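Local coordinates for uncharacterized protein (Bacteroides ovatus, PDB 4FXT), which is of unknown function but belongs to the DUF3823 family and joins a transthyretin-like N-terminal domain to an E-set-like C-terminal domain, both built of beta strands, at residues Gly109-Ala114 and Thr162-Ile167; Leu64-Asn69 and Ile92-Tyr97; Glu128-Tyr133 and Ala179-Lys184. All blocks are in the same frame, centred on the assembly; numbering follows the deposited sequence.

Interaction 1 of 3, residues Gly109-Ala114 and Thr162-Ile167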
loop_
_atom_site.group_PDB
_atom_site.type_symbol
_atom_site.label_atom_id
_atom_site.label_comp_id
_atom_site.label_asym_id
_atom_site.label_seq_id
_atom_site.Cartn_x
_atom_site.Cartn_y
_atom_site.Cartn_z
ATOM N N GLY A 109 17.608 13.701 16.268
ATOM C CA GLY A 109 17.729 13.398 17.683
ATOM C C GLY A 109 17.196 12.023 18.007
ATOM O O GLY A 109 17.658 11.028 17.437
ATOM N N ASN A 110 16.183 11.968 18.911
ATOM C CA ASN A 110 15.494 10.728 19.303
ATOM C C ASN A 110 14.184 10.600 18.520
ATOM O O ASN A 110 13.280 9.857 18.930
ATOM C CB ASN A 110 15.228 10.701 20.824
ATOM C CG ASN A 110 14.282 11.796 21.333
ATOM O OD1 ASN A 110 14.258 12.941 20.842
ATOM N ND2 ASN A 110 13.505 11.478 22.371
ATOM N N LYS A 111 14.068 11.352 17.408
ATOM C CA LYS A 111 12.838 11.386 16.625
ATOM C C LYS A 111 13.107 11.123 15.140
ATOM O O LYS A 111 14.240 11.212 14.656
ATOM C CB LYS A 111 12.133 12.761 16.811
ATOM C CG LYS A 111 11.525 12.888 18.208
ATOM C CD LYS A 111 10.839 14.196 18.529
ATOM C CE LYS A 111 10.141 14.123 19.881
ATOM N NZ LYS A 111 11.074 13.857 21.018
ATOM N N ILE A 112 12.035 10.729 14.444
ATOM C CA ILE A 112 12.016 10.513 13.001
ATOM C C ILE A 112 11.093 11.579 12.432
ATOM O O ILE A 112 9.901 11.595 12.752
ATOM C CB ILE A 112 11.630 9.070 12.557
ATOM C CG1 ILE A 112 12.552 7.982 13.149
ATOM C CG2 ILE A 112 11.529 8.970 11.031
ATOM C CD1 ILE A 112 14.033 7.976 12.677
ATOM N N THR A 113 11.647 12.484 11.633
ATOM C CA THR A 113 10.869 13.530 11.002
ATOM C C THR A 113 10.289 12.978 9.703
ATOM O O THR A 113 11.037 12.626 8.783
ATOM C CB THR A 113 11.730 14.782 10.779
ATOM O OG1 THR A 113 12.355 15.157 12.006
ATOM C CG2 THR A 113 10.922 15.940 10.234
ATOM N N ALA A 114 8.960 12.883 9.649
ATOM C CA ALA A 114 8.237 12.404 8.482
ATOM C C ALA A 114 7.639 13.563 7.709
ATOM O O ALA A 114 6.976 14.417 8.295
ATOM C CB ALA A 114 7.141 11.437 8.904
ATOM N N THR A 162 4.516 17.869 7.975
ATOM C CA THR A 162 5.616 17.324 8.768
ATOM C C THR A 162 5.088 16.819 10.123
ATOM O O THR A 162 4.278 17.487 10.758
ATOM C CB THR A 162 6.710 18.392 8.957
ATOM O OG1 THR A 162 7.144 18.857 7.682
ATOM C CG2 THR A 162 7.910 17.896 9.775
ATOM N N ALA A 163 5.538 15.643 10.533
ATOM C CA ALA A 163 5.217 15.036 11.815
ATOM C C ALA A 163 6.456 14.313 12.367
ATOM O O ALA A 163 7.249 13.767 11.592
ATOM C CB ALA A 163 4.041 14.091 11.681
ATOM N N GLU A 164 6.649 14.357 13.695
ATOM C CA GLU A 164 7.793 13.721 14.314
ATOM C C GLU A 164 7.350 12.657 15.289
ATOM O O GLU A 164 6.614 12.967 16.234
ATOM C CB GLU A 164 8.665 14.747 15.025
ATOM C CG GLU A 164 9.308 15.754 14.106
ATOM C CD GLU A 164 10.169 16.772 14.814
ATOM O OE1 GLU A 164 9.715 17.335 15.838
ATOM O OE2 GLU A 164 11.274 17.060 14.298
ATOM N N ILE A 165 7.817 11.399 15.059
ATOM C CA ILE A 165 7.554 10.218 15.881
ATOM C C ILE A 165 8.837 9.889 16.639
ATOM O O ILE A 165 9.923 9.893 16.059
ATOM C CB ILE A 165 7.032 9.023 15.026
ATOM C CG1 ILE A 165 6.637 7.812 15.914
ATOM C CG2 ILE A 165 8.015 8.643 13.903
ATOM C CD1 ILE A 165 5.875 6.744 15.250
ATOM N N GLU A 166 8.709 9.624 17.941
ATOM C CA GLU A 166 9.829 9.286 18.800
ATOM C C GLU A 166 10.294 7.817 18.559
ATOM O O GLU A 166 9.477 6.899 18.486
ATOM C CB GLU A 166 9.437 9.501 20.258
ATOM C CG GLU A 166 10.610 9.368 21.209
ATOM C CD GLU A 166 10.341 9.838 22.624
ATOM O OE1 GLU A 166 10.044 11.041 22.812
ATOM O OE2 GLU A 166 10.581 9.038 23.553
ATOM N N ILE A 167 11.625 7.620 18.455
ATOM C CA ILE A 167 12.242 6.317 18.250
ATOM C C ILE A 167 12.064 5.505 19.547
ATOM O O ILE A 167 12.484 5.975 20.615
ATOM C CB ILE A 167 13.732 6.454 17.825
ATOM C CG1 ILE A 167 13.893 7.345 16.599
ATOM C CG2 ILE A 167 14.350 5.085 17.590
ATOM C CD1 ILE A 167 15.324 7.728 16.228
#

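Interaction 2 of 3, residues Leu64-Asn69 and Ile92-Tyr97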
loop_
_atom_site.group_PDB
_atom_site.type_symbol
_atom_site.label_atom_id
_atom_site.label_comp_id
_atom_site.label_asym_id
_atom_site.label_seq_id
_atom_site.Cartn_x
_atom_site.Cartn_y
_atom_site.Cartn_z
ATOM N N LEU A 64 -9.795 -10.197 -14.572
ATOM C CA LEU A 64 -9.374 -9.787 -13.227
ATOM C C LEU A 64 -10.337 -8.774 -12.656
ATOM O O LEU A 64 -10.724 -7.826 -13.349
ATOM C CB LEU A 64 -7.934 -9.203 -13.231
ATOM C CG LEU A 64 -7.306 -8.795 -11.880
ATOM C CD1 LEU A 64 -5.874 -8.931 -11.900
ATOM C CD2 LEU A 64 -7.687 -7.385 -11.489
ATOM N N VAL A 65 -10.678 -8.941 -11.360
ATOM C CA VAL A 65 -11.567 -8.027 -10.646
ATOM C C VAL A 65 -10.956 -7.610 -9.341
ATOM O O VAL A 65 -10.231 -8.380 -8.706
ATOM C CB VAL A 65 -12.986 -8.594 -10.386
ATOM C CG1 VAL A 65 -13.812 -8.634 -11.660
ATOM C CG2 VAL A 65 -12.949 -9.958 -9.687
ATOM N N ARG A 66 -11.266 -6.380 -8.939
ATOM C CA ARG A 66 -10.829 -5.803 -7.669
ATOM C C ARG A 66 -11.856 -6.181 -6.631
ATOM O O ARG A 66 -13.058 -6.057 -6.871
ATOM C CB ARG A 66 -10.639 -4.273 -7.783
ATOM C CG ARG A 66 -9.707 -3.792 -8.892
ATOM C CD ARG A 66 -9.911 -2.310 -9.106
ATOM N NE ARG A 66 -9.346 -1.798 -10.361
ATOM C CZ ARG A 66 -9.960 -1.833 -11.550
ATOM N NH1 ARG A 66 -11.111 -2.488 -11.699
ATOM N NH2 ARG A 66 -9.377 -1.307 -12.620
HETATM N N MSE A 67 -11.405 -6.681 -5.496
HETATM C CA MSE A 67 -12.283 -7.105 -4.397
HETATM C C MSE A 67 -11.485 -7.135 -3.067
HETATM O O MSE A 67 -10.349 -6.612 -2.982
HETATM C CB MSE A 67 -12.935 -8.485 -4.699
HETATM C CG MSE A 67 -11.984 -9.490 -5.364
HETATM SE SE MSE A 67 -10.333 -9.962 -4.394
HETATM C CE MSE A 67 -11.175 -11.069 -2.916
ATOM N N GLY A 68 -12.102 -7.759 -2.065
ATOM C CA GLY A 68 -11.528 -7.931 -0.747
ATOM C C GLY A 68 -11.583 -6.666 0.079
ATOM O O GLY A 68 -12.536 -5.897 -0.040
ATOM N N ASN A 69 -10.558 -6.442 0.931
ATOM C CA ASN A 69 -10.529 -5.319 1.853
ATOM C C ASN A 69 -9.527 -4.257 1.431
ATOM O O ASN A 69 -9.307 -3.305 2.197
ATOM C CB ASN A 69 -10.188 -5.823 3.239
ATOM C CG ASN A 69 -11.201 -6.788 3.786
ATOM O OD1 ASN A 69 -12.407 -6.513 3.897
ATOM N ND2 ASN A 69 -10.704 -7.918 4.209
ATOM N N ILE A 92 -2.212 -3.149 -12.816
ATOM C CA ILE A 92 -3.654 -3.040 -12.581
ATOM C C ILE A 92 -3.971 -1.651 -12.027
ATOM O O ILE A 92 -3.645 -1.359 -10.878
ATOM C CB ILE A 92 -4.195 -4.164 -11.644
ATOM C CG1 ILE A 92 -3.796 -5.573 -12.149
ATOM C CG2 ILE A 92 -5.703 -4.046 -11.409
ATOM C CD1 ILE A 92 -4.278 -5.959 -13.593
ATOM N N PRO A 93 -4.643 -0.786 -12.817
ATOM C CA PRO A 93 -4.987 0.536 -12.290
ATOM C C PRO A 93 -6.046 0.399 -11.194
ATOM O O PRO A 93 -7.047 -0.346 -11.335
ATOM C CB PRO A 93 -5.481 1.293 -13.526
ATOM C CG PRO A 93 -5.985 0.249 -14.434
ATOM C CD PRO A 93 -5.138 -0.960 -14.202
ATOM N N VAL A 94 -5.738 1.025 -10.061
ATOM C CA VAL A 94 -6.623 1.075 -8.915
ATOM C C VAL A 94 -6.912 2.560 -8.645
ATOM O O VAL A 94 -6.216 3.436 -9.190
ATOM C CB VAL A 94 -6.086 0.319 -7.671
ATOM C CG1 VAL A 94 -5.926 -1.166 -7.957
ATOM C CG2 VAL A 94 -4.790 0.935 -7.125
ATOM N N THR A 95 -7.966 2.841 -7.847
ATOM C CA THR A 95 -8.309 4.210 -7.482
ATOM C C THR A 95 -8.450 4.203 -5.922
ATOM O O THR A 95 -9.500 3.832 -5.382
ATOM C CB THR A 95 -9.554 4.753 -8.268
ATOM O OG1 THR A 95 -10.746 4.100 -7.844
ATOM C CG2 THR A 95 -9.387 4.673 -9.807
ATOM N N PRO A 96 -7.353 4.558 -5.199
ATOM C CA PRO A 96 -7.425 4.617 -3.726
ATOM C C PRO A 96 -8.406 5.688 -3.237
ATOM O O PRO A 96 -8.723 6.623 -3.988
ATOM C CB PRO A 96 -5.988 4.967 -3.301
ATOM C CG PRO A 96 -5.179 5.002 -4.523
ATOM C CD PRO A 96 -6.057 5.068 -5.694
ATOM N N TYR A 97 -8.909 5.548 -1.988
ATOM C CA TYR A 97 -9.836 6.548 -1.455
ATOM C C TYR A 97 -9.018 7.793 -1.117
ATOM O O TYR A 97 -9.331 8.909 -1.555
ATOM C CB TYR A 97 -10.615 5.990 -0.269
ATOM C CG TYR A 97 -11.435 4.772 -0.654
ATOM C CD1 TYR A 97 -12.618 4.904 -1.374
ATOM C CD2 TYR A 97 -11.039 3.487 -0.280
ATOM C CE1 TYR A 97 -13.360 3.790 -1.756
ATOM C CE2 TYR A 97 -11.785 2.367 -0.637
ATOM C CZ TYR A 97 -12.952 2.526 -1.372
ATOM O OH TYR A 97 -13.743 1.457 -1.729
#

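Interaction 3 of 3, residues Glu128-Tyr133 and Ala179-Lys184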
loop_
_atom_site.group_PDB
_atom_site.type_symbol
_atom_site.label_atom_id
_atom_site.label_comp_id
_atom_site.label_asym_id
_atom_site.label_seq_id
_atom_site.Cartn_x
_atom_site.Cartn_y
_atom_site.Cartn_z
ATOM N N GLU A 128 -10.392 8.826 8.357
ATOM C CA GLU A 128 -10.556 8.329 9.745
ATOM C C GLU A 128 -9.335 8.614 10.579
ATOM O O GLU A 128 -9.469 9.013 11.748
ATOM C CB GLU A 128 -10.865 6.832 9.844
ATOM C CG GLU A 128 -12.247 6.403 9.368
ATOM C CD GLU A 128 -12.567 4.941 9.653
ATOM O OE1 GLU A 128 -11.681 4.247 10.211
ATOM O OE2 GLU A 128 -13.708 4.499 9.366
ATOM N N ASN A 129 -8.147 8.386 9.997
ATOM C CA ASN A 129 -6.870 8.576 10.692
ATOM C C ASN A 129 -5.717 8.617 9.729
ATOM O O ASN A 129 -5.774 8.039 8.636
ATOM C CB ASN A 129 -6.619 7.427 11.718
ATOM C CG ASN A 129 -5.440 7.631 12.622
ATOM O OD1 ASN A 129 -5.311 8.664 13.291
ATOM N ND2 ASN A 129 -4.595 6.614 12.726
ATOM N N VAL A 130 -4.647 9.281 10.170
ATOM C CA VAL A 130 -3.352 9.280 9.525
ATOM C C VAL A 130 -2.373 8.780 10.572
ATOM O O VAL A 130 -2.410 9.247 11.704
ATOM C CB VAL A 130 -2.965 10.630 8.907
ATOM C CG1 VAL A 130 -1.583 10.550 8.255
ATOM C CG2 VAL A 130 -4.019 11.063 7.893
ATOM N N GLY A 131 -1.540 7.821 10.204
ATOM C CA GLY A 131 -0.542 7.253 11.098
ATOM C C GLY A 131 0.866 7.190 10.541
ATOM O O GLY A 131 1.052 7.019 9.338
ATOM N N ILE A 132 1.864 7.377 11.420
ATOM C CA ILE A 132 3.288 7.194 11.148
ATOM C C ILE A 132 3.690 5.942 11.904
ATOM O O ILE A 132 3.371 5.825 13.087
ATOM C CB ILE A 132 4.216 8.408 11.451
ATOM C CG1 ILE A 132 3.794 9.695 10.718
ATOM C CG2 ILE A 132 5.689 8.089 11.164
ATOM C CD1 ILE A 132 3.038 10.508 11.520
ATOM N N TYR A 133 4.345 4.988 11.222
ATOM C CA TYR A 133 4.733 3.717 11.832
ATOM C C TYR A 133 6.237 3.498 11.708
ATOM O O TYR A 133 6.833 3.869 10.693
ATOM C CB TYR A 133 3.957 2.581 11.160
ATOM C CG TYR A 133 2.457 2.820 11.192
ATOM C CD1 TYR A 133 1.720 2.585 12.348
ATOM C CD2 TYR A 133 1.780 3.298 10.074
ATOM C CE1 TYR A 133 0.356 2.866 12.408
ATOM C CE2 TYR A 133 0.413 3.549 10.110
ATOM C CZ TYR A 133 -0.297 3.336 11.285
ATOM O OH TYR A 133 -1.636 3.630 11.376
ATOM N N ALA A 179 10.318 2.977 8.197
ATOM C CA ALA A 179 9.309 3.979 8.505
ATOM C C ALA A 179 8.280 4.014 7.431
ATOM O O ALA A 179 8.605 3.732 6.271
ATOM C CB ALA A 179 9.951 5.336 8.668
ATOM N N ARG A 180 7.035 4.349 7.796
ATOM C CA ARG A 180 5.938 4.338 6.830
ATOM C C ARG A 180 4.761 5.214 7.277
ATOM O O ARG A 180 4.502 5.339 8.472
ATOM C CB ARG A 180 5.463 2.879 6.675
ATOM C CG ARG A 180 4.947 2.545 5.316
ATOM C CD ARG A 180 4.618 1.086 5.237
ATOM N NE ARG A 180 4.147 0.743 3.900
ATOM C CZ ARG A 180 3.468 -0.355 3.604
ATOM N NH1 ARG A 180 3.125 -1.208 4.562
ATOM N NH2 ARG A 180 3.068 -0.579 2.359
ATOM N N VAL A 181 4.029 5.771 6.314
ATOM C CA VAL A 181 2.870 6.638 6.563
ATOM C C VAL A 181 1.635 5.935 6.012
ATOM O O VAL A 181 1.685 5.441 4.885
ATOM C CB VAL A 181 3.045 8.071 5.962
ATOM C CG1 VAL A 181 1.864 8.957 6.291
ATOM C CG2 VAL A 181 4.334 8.730 6.423
ATOM N N GLY A 182 0.556 5.886 6.806
ATOM C CA GLY A 182 -0.699 5.246 6.424
ATOM C C GLY A 182 -1.886 6.155 6.586
ATOM O O GLY A 182 -1.953 6.884 7.562
ATOM N N VAL A 183 -2.836 6.138 5.659
ATOM C CA VAL A 183 -4.079 6.927 5.815
ATOM C C VAL A 183 -5.263 5.955 5.676
ATOM O O VAL A 183 -5.304 5.201 4.704
ATOM C CB VAL A 183 -4.217 8.166 4.860
ATOM C CG1 VAL A 183 -3.995 7.788 3.405
ATOM C CG2 VAL A 183 -5.556 8.868 5.017
ATOM N N LYS A 184 -6.200 5.964 6.661
ATOM C CA LYS A 184 -7.400 5.116 6.635
ATOM C C LYS A 184 -8.663 5.936 6.391
ATOM O O LYS A 184 -8.854 6.979 7.025
ATOM C CB LYS A 184 -7.563 4.329 7.926
ATOM C CG LYS A 184 -8.638 3.271 7.737
ATOM C CD LYS A 184 -8.973 2.505 8.961
ATOM C CE LYS A 184 -10.045 1.515 8.660
ATOM N NZ LYS A 184 -11.287 2.151 8.222
#

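Interaction 1 of 3, residues Gly109-Ala114 and Thr162-Ile167
Ile112 pairs with Ile165, and Ala114 with Ala163, as the hydrogen-bonded positions of two antiparallel strands whose axes approach to 4.5 Å at 156°. In the first pair Ile112 N lies 2.8 Å from Ile165 O. One step beyond the strand ends, Ile167 N reaches Asn110 O at 2.8 Å, a nearly straight bond that carries the pairing up to the turn at Gly109, whose positive phi suits glycine. Lys111, Thr113, Glu164 and Glu166 share the more polar face: Thr113 OG1 donates to the anti lone pair of Glu164 OE2 at 3.2 Å and is also hydrogen-bonded to Asn108 ND2, its stronger partner, while Lys111, its long chain bent only at the end (chi4 61°), brings NZ to 3.5 Å from Glu166 OE1 in a weak salt bridge. Small and branched aliphatic side chains suit the other, more buried face. Here CG2 of Ile165 packs on CB of Ile112 at 3.9 Å; just beyond the strand end, Ile167 crosses Ile112 at about a right angle, CG1 against CG1 at 3.8 Å. Strand 111-120 is the middle of a three-stranded sheet of the probably E-set-like C-terminal domain, between 98-108 and 160-166, and its apolar face packs against strand 127-135.

Interaction 2 of 3, residues Leu64-Asn69 and Ile92-Tyr97
Arg66 and Leu64 both send their side chains at segment 92-97, and their torsions carry the end groups across. In Arg66, CG stands beside the backbone N (chi1 -55°), and the extended chain delivers the guanidinium to Pro93 O. Leu64 has CG anti to its own N (chi1 -177°), which aims its two methyls at Ile92: the side chains meet tip to tip, with CD1 of Leu64 3.8 Å from CD1 of Ile92 and CD2 of Leu64 3.9 Å from CG2 of Ile92. The guanidinium binds side-on, two nitrogens to one acceptor lying in its plane: Arg66 NE is 2.9 Å from Pro93 O, and Arg66 NH2 is 2.8 Å from Pro93 O. Both N-H bonds are bent, near 145°, as they must be when they converge on a single oxygen. The segments do not pair as strands; they belong to two facing sheets, consistent with a transthyretin-like domain, strand 60-68 in one and strand 88-93 in the other. The latter ends at Pro93, the rest of its segment being loop or turn, and Pro93 O is thus offered at the strand's end. Arginine suits this place because it can span the gap and still carry N-H groups for several acceptors: NH1 forms a salt bridge with Asp78, a second anchor likely to limit how far the group can turn. A leucine in place of Arg66 would probably leave both Pro93 O and the Asp78 carboxylate without their partner. Apolar neighbours complete the surroundings, Ile80 touching both Arg66 and Ile92, while Phe30 packs on Leu64 and Ile92.

Interaction 3 of 3, residues Glu128-Tyr133 and Ala179-Lys184
This is an antiparallel strand pairing at the middle of a four-stranded sheet of the C-terminal domain, consistent with an E-set fold, and it opens with a classic beta bulge. At the bulge Glu128 and Asn129 both face Lys184: Glu128 N bonds to Lys184 O at 2.7 Å, whereas Asn129 N reaches the same oxygen only weakly. Beyond it the pairing is regular, with strand axes 4.7 Å apart and 169° between their directions. Gly131 and Gly182 exchange two nearly straight bonds, Gly131 N to Gly182 O and Gly182 N to Gly131 O, each 2.8 Å. Glycine suits both places because the Tyr133 side chain extends back along the strand over this pair; a CB on Gly131 would run into Tyr133 OH, and one on Gly182 would press tightly on CE2. With CG beside its backbone N (chi1 -54°), Tyr133 brings the edge of its ring to Gly182, CE2 lying 4.0 Å from Gly182 N. On the reverse face, valines and Ile132 form an apolar layer: Val130 CG2 meets Val183 CG2 at 3.9 Å, and Phe105 and Phe98 of strand 98-108 pack on Val181 and Val183 respectively. Lys184 lies alongside Glu128, pointing the same way; its chain bends at the end (chi4 -62°), and NZ also bonds to Ser188 O. Lys184 NZ forms a salt bridge with Glu128 OE1 at 2.9 Å, approaching from above the carboxylate plane.

Interactions 1 and 3 belong to the C-terminal domain and interaction 2 to the N-terminal one, so interaction 2 stands apart: its centre is about 32 Å from that of interaction 1 and about 20 Å from that of interaction 3, with nearest atoms about 19 and 7 Å away. Interactions 1 and 2 lie on opposite sides of the chain's centre. Interactions 1 and 3 touch directly, centres about 14 Å apart. Their segments alternate along the chain, and they lie on two sheets packed face to face. Ile132 is the meeting point: Ile132 CD1 packs on Ala163 CB at 3.7 Å, Ile132 CG1 lies 4.2 Å from Ala114 CB, and Ile165 CD1 packs against Ile132 O at 3.4 Å.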